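Local coordinates for m3DLH protein (Halieaceae bacterium, PDB 7JKA) that probably hydrolyses dienelactones or related esters as an alpha/beta-hydrolase of the dienelactone hydrolase family, and may also act on phosphotriesters, at residues P43-F48 and A127-C132; T153-L158 and A211-T216. One frame throughout, in Å; residues are numbered along the deposited sequence. Where two conformers were deposited one is given.

Contact 1: P43-F48 and A127-C132; sequences PGVVVF and AAIGFC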
loop_
_atom_site.group_PDB
_atom_site.type_symbol
_atom_site.label_atom_id
_atom_site.label_comp_id
_atom_site.label_asym_id
_atom_site.label_seq_id
_atom_site.Cartn_x
_atom_site.Cartn_y
_atom_site.Cartn_z
ATOM N N PRO A 43 -9.608 13.228 3.037
ATOM C CA PRO A 43 -8.765 12.128 3.502
ATOM C C PRO A 43 -7.575 11.934 2.583
ATOM O O PRO A 43 -7.666 12.104 1.366
ATOM C CB PRO A 43 -9.707 10.919 3.456
ATOM C CG PRO A 43 -11.065 11.534 3.573
ATOM C CD PRO A 43 -10.992 12.790 2.786
ATOM N N GLY A 44 -6.451 11.588 3.185
ATOM C CA GLY A 44 -5.232 11.301 2.451
ATOM C C GLY A 44 -4.981 9.805 2.424
ATOM O O GLY A 44 -5.193 9.105 3.425
ATOM N N VAL A 45 -4.490 9.320 1.291
ATOM C CA VAL A 45 -4.144 7.910 1.145
ATOM C C VAL A 45 -2.742 7.831 0.562
ATOM O O VAL A 45 -2.483 8.401 -0.508
ATOM C CB VAL A 45 -5.151 7.153 0.247
ATOM C CG1 VAL A 45 -4.789 5.644 0.186
ATOM C CG2 VAL A 45 -6.591 7.350 0.724
ATOM N N VAL A 46 -1.832 7.154 1.272
ATOM C CA VAL A 46 -0.556 6.784 0.666
ATOM C C VAL A 46 -0.768 5.527 -0.153
ATOM O O VAL A 46 -1.437 4.579 0.284
ATOM C CB VAL A 46 0.541 6.552 1.715
ATOM C CG1 VAL A 46 1.868 6.204 0.999
ATOM C CG2 VAL A 46 0.699 7.744 2.590
ATOM N N VAL A 47 -0.203 5.514 -1.349
ATOM C CA VAL A 47 -0.290 4.359 -2.238
ATOM C C VAL A 47 1.123 3.812 -2.435
ATOM O O VAL A 47 1.959 4.444 -3.100
ATOM C CB VAL A 47 -0.917 4.728 -3.586
ATOM C CG1 VAL A 47 -1.031 3.512 -4.495
ATOM C CG2 VAL A 47 -2.314 5.423 -3.404
ATOM N N PHE A 48 1.385 2.616 -1.892
ATOM C CA PHE A 48 2.684 2.002 -2.113
ATOM C C PHE A 48 2.604 1.051 -3.293
ATOM O O PHE A 48 1.699 0.194 -3.347
ATOM C CB PHE A 48 3.154 1.264 -0.865
ATOM C CG PHE A 48 3.477 2.178 0.283
ATOM C CD1 PHE A 48 4.621 2.972 0.242
ATOM C CD2 PHE A 48 2.621 2.277 1.372
ATOM C CE1 PHE A 48 4.911 3.834 1.304
ATOM C CE2 PHE A 48 2.900 3.139 2.434
ATOM C CZ PHE A 48 4.033 3.919 2.400
ATOM N N ALA A 127 -5.092 6.990 5.324
ATOM C CA ALA A 127 -4.990 5.561 5.060
ATOM C C ALA A 127 -3.725 5.270 4.278
ATOM O O ALA A 127 -3.120 6.150 3.662
ATOM C CB ALA A 127 -6.211 5.041 4.287
ATOM N N ALA A 128 -3.354 3.990 4.274
ATOM C CA ALA A 128 -2.307 3.510 3.390
ATOM C C ALA A 128 -2.791 2.266 2.684
ATOM O O ALA A 128 -3.378 1.388 3.318
ATOM C CB ALA A 128 -1.006 3.180 4.158
ATOM N N ILE A 129 -2.524 2.183 1.392
ATOM C CA ILE A 129 -2.759 0.964 0.643
ATOM C C ILE A 129 -1.469 0.574 -0.062
ATOM O O ILE A 129 -0.544 1.377 -0.231
ATOM C CB ILE A 129 -3.904 1.093 -0.377
ATOM C CG1 ILE A 129 -3.528 1.967 -1.592
ATOM C CG2 ILE A 129 -5.166 1.593 0.310
ATOM C CD1 ILE A 129 -4.620 1.903 -2.714
ATOM N N GLY A 130 -1.407 -0.682 -0.475
ATOM C CA GLY A 130 -0.233 -1.139 -1.186
ATOM C C GLY A 130 -0.517 -2.406 -1.949
ATOM O O GLY A 130 -1.396 -3.202 -1.581
ATOM N N PHE A 131 0.244 -2.593 -3.017
ATOM C CA PHE A 131 0.102 -3.696 -3.949
ATOM C C PHE A 131 1.372 -4.520 -3.861
ATOM O O PHE A 131 2.465 -3.974 -3.960
ATOM C CB PHE A 131 -0.126 -3.145 -5.363
ATOM C CG PHE A 131 -1.339 -2.296 -5.451
ATOM C CD1 PHE A 131 -1.305 -0.959 -5.094
ATOM C CD2 PHE A 131 -2.554 -2.882 -5.780
ATOM C CE1 PHE A 131 -2.463 -0.189 -5.124
ATOM C CE2 PHE A 131 -3.727 -2.130 -5.820
ATOM C CZ PHE A 131 -3.681 -0.780 -5.469
ATOM N N CYS A 132 1.235 -5.828 -3.657
ATOM C CA CYS A 132 2.392 -6.746 -3.528
ATOM C C CYS A 132 3.322 -6.218 -2.451
ATOM O O CYS A 132 2.867 -5.961 -1.328
ATOM C CB CYS A 132 3.079 -6.928 -4.848
ATOM S SG CYS A 132 2.022 -7.581 -5.934
#
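With chi1 near 72°, I129 places CG1 between its backbone N and carbonyl carbon, so that CG1 runs alongside V47 while its other branch, CG2, meets V45. The two valines each turn CG1 anti to the backbone N (chi1 -177° in V45 and much the same in V47). V45 CG1 thus lies 4.1 Å from I129 CG2, and V47 CG1 reaches the edge of the F131 ring, 4.0 Å from its CE1. L65 of helix 56-67 packs on V45, V47 and I129. Five backbone bonds join the strands in parallel register, V45 beside A127 through F48 beside G130. F48 N to I129 O is the straightest, 2.8 Å at 176°, whereas F131 N to F48 O stretches to 3.2 Å. These are central strands of the alpha/beta-hydrolase sheet, and 126-131 runs into C132, the N-cap of helix 133-143, in a G-x-C-x-G sequence consistent with a nucleophile elbow. On the sheet face of V46, A128 and F48, the F48 ring turns its edge to A128, CE2 lying 4.3 Å from CB. Helix 101-116 covers V46 and F48 there. G130 CA makes a CA-H...O contact to F48 O at 3.2 Å.

Contact 2: T153-L158 and A211-T216; sequences TFHAGL and AAHSFT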
loop_
_atom_site.group_PDB
_atom_site.type_symbol
_atom_site.label_atom_id
_atom_site.label_comp_id
_atom_site.label_asym_id
_atom_site.label_seq_id
_atom_site.Cartn_x
_atom_site.Cartn_y
_atom_site.Cartn_z
ATOM N N THR A 153 -4.289 -3.990 1.959
ATOM C CA THR A 153 -3.276 -4.591 1.104
ATOM C C THR A 153 -3.919 -5.398 -0.012
ATOM O O THR A 153 -4.993 -5.986 0.153
ATOM C CB THR A 153 -2.309 -5.488 1.893
ATOM O OG1 THR A 153 -2.980 -6.680 2.362
ATOM C CG2 THR A 153 -1.786 -4.744 3.090
ATOM N N PHE A 154 -3.256 -5.419 -1.164
ATOM C CA PHE A 154 -3.729 -6.182 -2.314
ATOM C C PHE A 154 -2.619 -7.124 -2.742
ATOM O O PHE A 154 -1.513 -6.671 -3.070
ATOM C CB PHE A 154 -4.118 -5.266 -3.481
ATOM C CG PHE A 154 -5.209 -4.278 -3.157
ATOM C CD1 PHE A 154 -4.903 -3.003 -2.674
ATOM C CD2 PHE A 154 -6.533 -4.601 -3.396
ATOM C CE1 PHE A 154 -5.895 -2.088 -2.388
ATOM C CE2 PHE A 154 -7.556 -3.695 -3.111
ATOM C CZ PHE A 154 -7.224 -2.419 -2.607
ATOM N N HIS A 155 -2.914 -8.420 -2.742
ATOM C CA HIS A 155 -1.962 -9.483 -3.112
ATOM C C HIS A 155 -0.558 -9.210 -2.569
ATOM O O HIS A 155 0.434 -9.231 -3.303
ATOM C CB HIS A 155 -1.941 -9.750 -4.629
ATOM C CG HIS A 155 -1.890 -8.521 -5.501
ATOM N ND1 HIS A 155 -0.710 -7.895 -5.851
ATOM C CD2 HIS A 155 -2.875 -7.837 -6.131
ATOM C CE1 HIS A 155 -0.976 -6.859 -6.629
ATOM N NE2 HIS A 155 -2.282 -6.793 -6.808
ATOM N N ALA A 156 -0.486 -8.988 -1.255
ATOM C CA ALA A 156 0.761 -8.633 -0.573
ATOM C C ALA A 156 1.429 -9.831 0.077
ATOM O O ALA A 156 0.784 -10.627 0.757
ATOM C CB ALA A 156 0.496 -7.579 0.508
ATOM N N GLY A 157 2.750 -9.909 -0.082
ATOM C CA GLY A 157 3.522 -10.790 0.775
ATOM C C GLY A 157 3.421 -10.345 2.218
ATOM O O GLY A 157 3.204 -9.165 2.521
ATOM N N LEU A 158 3.531 -11.305 3.120
ATOM C CA LEU A 158 3.389 -11.060 4.541
ATOM C C LEU A 158 4.627 -11.572 5.258
ATOM O O LEU A 158 5.228 -12.577 4.862
ATOM C CB LEU A 158 2.141 -11.763 5.089
ATOM C CG LEU A 158 0.860 -11.297 4.391
ATOM C CD1 LEU A 158 -0.273 -12.272 4.713
ATOM C CD2 LEU A 158 0.491 -9.870 4.786
ATOM N N ALA A 211 -8.240 -15.746 -7.528
ATOM C CA ALA A 211 -7.134 -14.847 -7.816
ATOM C C ALA A 211 -5.794 -15.384 -7.333
ATOM O O ALA A 211 -5.705 -16.073 -6.311
ATOM C CB ALA A 211 -7.385 -13.498 -7.174
ATOM N N ALA A 212 -4.738 -15.001 -8.055
ATOM C CA ALA A 212 -3.375 -15.334 -7.660
ATOM C C ALA A 212 -2.620 -14.056 -7.329
ATOM O O ALA A 212 -3.227 -13.092 -6.863
ATOM C CB ALA A 212 -2.667 -16.122 -8.766
ATOM N N HIS A 213 -1.315 -14.012 -7.579
ATOM C CA HIS A 213 -0.580 -12.780 -7.343
ATOM C C HIS A 213 -0.873 -11.756 -8.438
ATOM O O HIS A 213 -1.252 -12.103 -9.562
ATOM C CB HIS A 213 0.923 -13.052 -7.276
ATOM C CG HIS A 213 1.680 -12.060 -6.448
ATOM N ND1 HIS A 213 1.562 -11.994 -5.076
ATOM C CD2 HIS A 213 2.569 -11.102 -6.799
ATOM C CE1 HIS A 213 2.346 -11.038 -4.615
ATOM N NE2 HIS A 213 2.967 -10.481 -5.640
ATOM N N SER A 214 -0.717 -10.479 -8.081
ATOM C CA SER A 214 -0.816 -9.360 -9.018
ATOM C C SER A 214 -2.194 -9.275 -9.671
ATOM O O SER A 214 -2.319 -8.825 -10.816
ATOM C CB SER A 214 0.282 -9.436 -10.077
ATOM O OG SER A 214 1.539 -9.358 -9.428
ATOM N N PHE A 215 -3.236 -9.669 -8.937
ATOM C CA PHE A 215 -4.551 -9.746 -9.558
ATOM C C PHE A 215 -5.126 -8.378 -9.915
ATOM O O PHE A 215 -6.087 -8.323 -10.683
ATOM C CB PHE A 215 -5.528 -10.528 -8.663
ATOM C CG PHE A 215 -5.748 -9.938 -7.306
ATOM C CD1 PHE A 215 -6.520 -8.776 -7.135
ATOM C CD2 PHE A 215 -5.286 -10.599 -6.186
ATOM C CE1 PHE A 215 -6.762 -8.291 -5.840
ATOM C CE2 PHE A 215 -5.503 -10.117 -4.899
ATOM C CZ PHE A 215 -6.242 -8.955 -4.713
ATOM N N THR A 216 -4.549 -7.277 -9.421
ATOM C CA THR A 216 -5.045 -5.953 -9.787
ATOM C C THR A 216 -4.391 -5.383 -11.039
ATOM O O THR A 216 -4.791 -4.300 -11.486
ATOM C CB THR A 216 -4.817 -4.948 -8.653
ATOM O OG1 THR A 216 -3.400 -4.813 -8.440
ATOM C CG2 THR A 216 -5.487 -5.383 -7.367
#
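One hydrogen bond crosses between H155 and T216: H155 NE2 and T216 OG1 are 2.8 Å apart and nearly linear at 172°, with the hydroxyl at the edge of the imidazole. The same OG1 also bonds H57 NE2, so it links two histidines. Aromatic contacts come next. H155 has CG in the crowded position between its backbone N and carbonyl carbon (chi1 46°), which carries its ring in against the backbone of S214 and F215, between the F215 ring and the T216 hydroxyl. Its CD2 lies over the centre of the F215 ring, 3.5 Å above the plane, in a T-shaped stack with planes at 78°. A second edge-to-face pair turns the H155 edge toward the H213 face, centroids 5.5 Å apart. Against one face of the H155 ring comes a CH-pi contact, S214 CA standing 3.5 Å from the centroid and nearly on the ring normal. Among apolar contacts, F154 CB touches T216 CG2 at 4.1 Å. An alanine at H155 is likely to leave T216 OG1 without this mate and to open a gap against the F215 face. The loop's polar groups are tied down beyond the contact: H213 ND1 bonds D181 OD2 and S214 OG bonds E50 OE2. The cysteine of the putative nucleophile elbow, C132, touches both H155 and H213, and a C132-H213-D181 set is consistent with the Cys-His-Asp triad of dienelactone hydrolases, with H155 packed beside it by edge and face contacts.

How the contacts relate
Both segments of 43-48/127-132 precede both of 153-158/211-216 in the chain, and the centres of the two contacts lie about 14 Å apart. They share one beta-sheet: strands 126-131 and 150-154 are neighbours in it, probably bonded by G130 O to F154 N and by C132 N to F154 O, each at 2.9 Å. F131 and F154 also stack their rings across this seam. The centre of contact 1 lies about 4 Å from the chain centre, in the sheet core; that of contact 2 lies about 11 Å out, beyond the C-terminal strand ends. In the conformer given, C132 SG packs 3.1 Å from H213 NE2, consistent with the sheet bringing a putative nucleophile to loop-borne histidines.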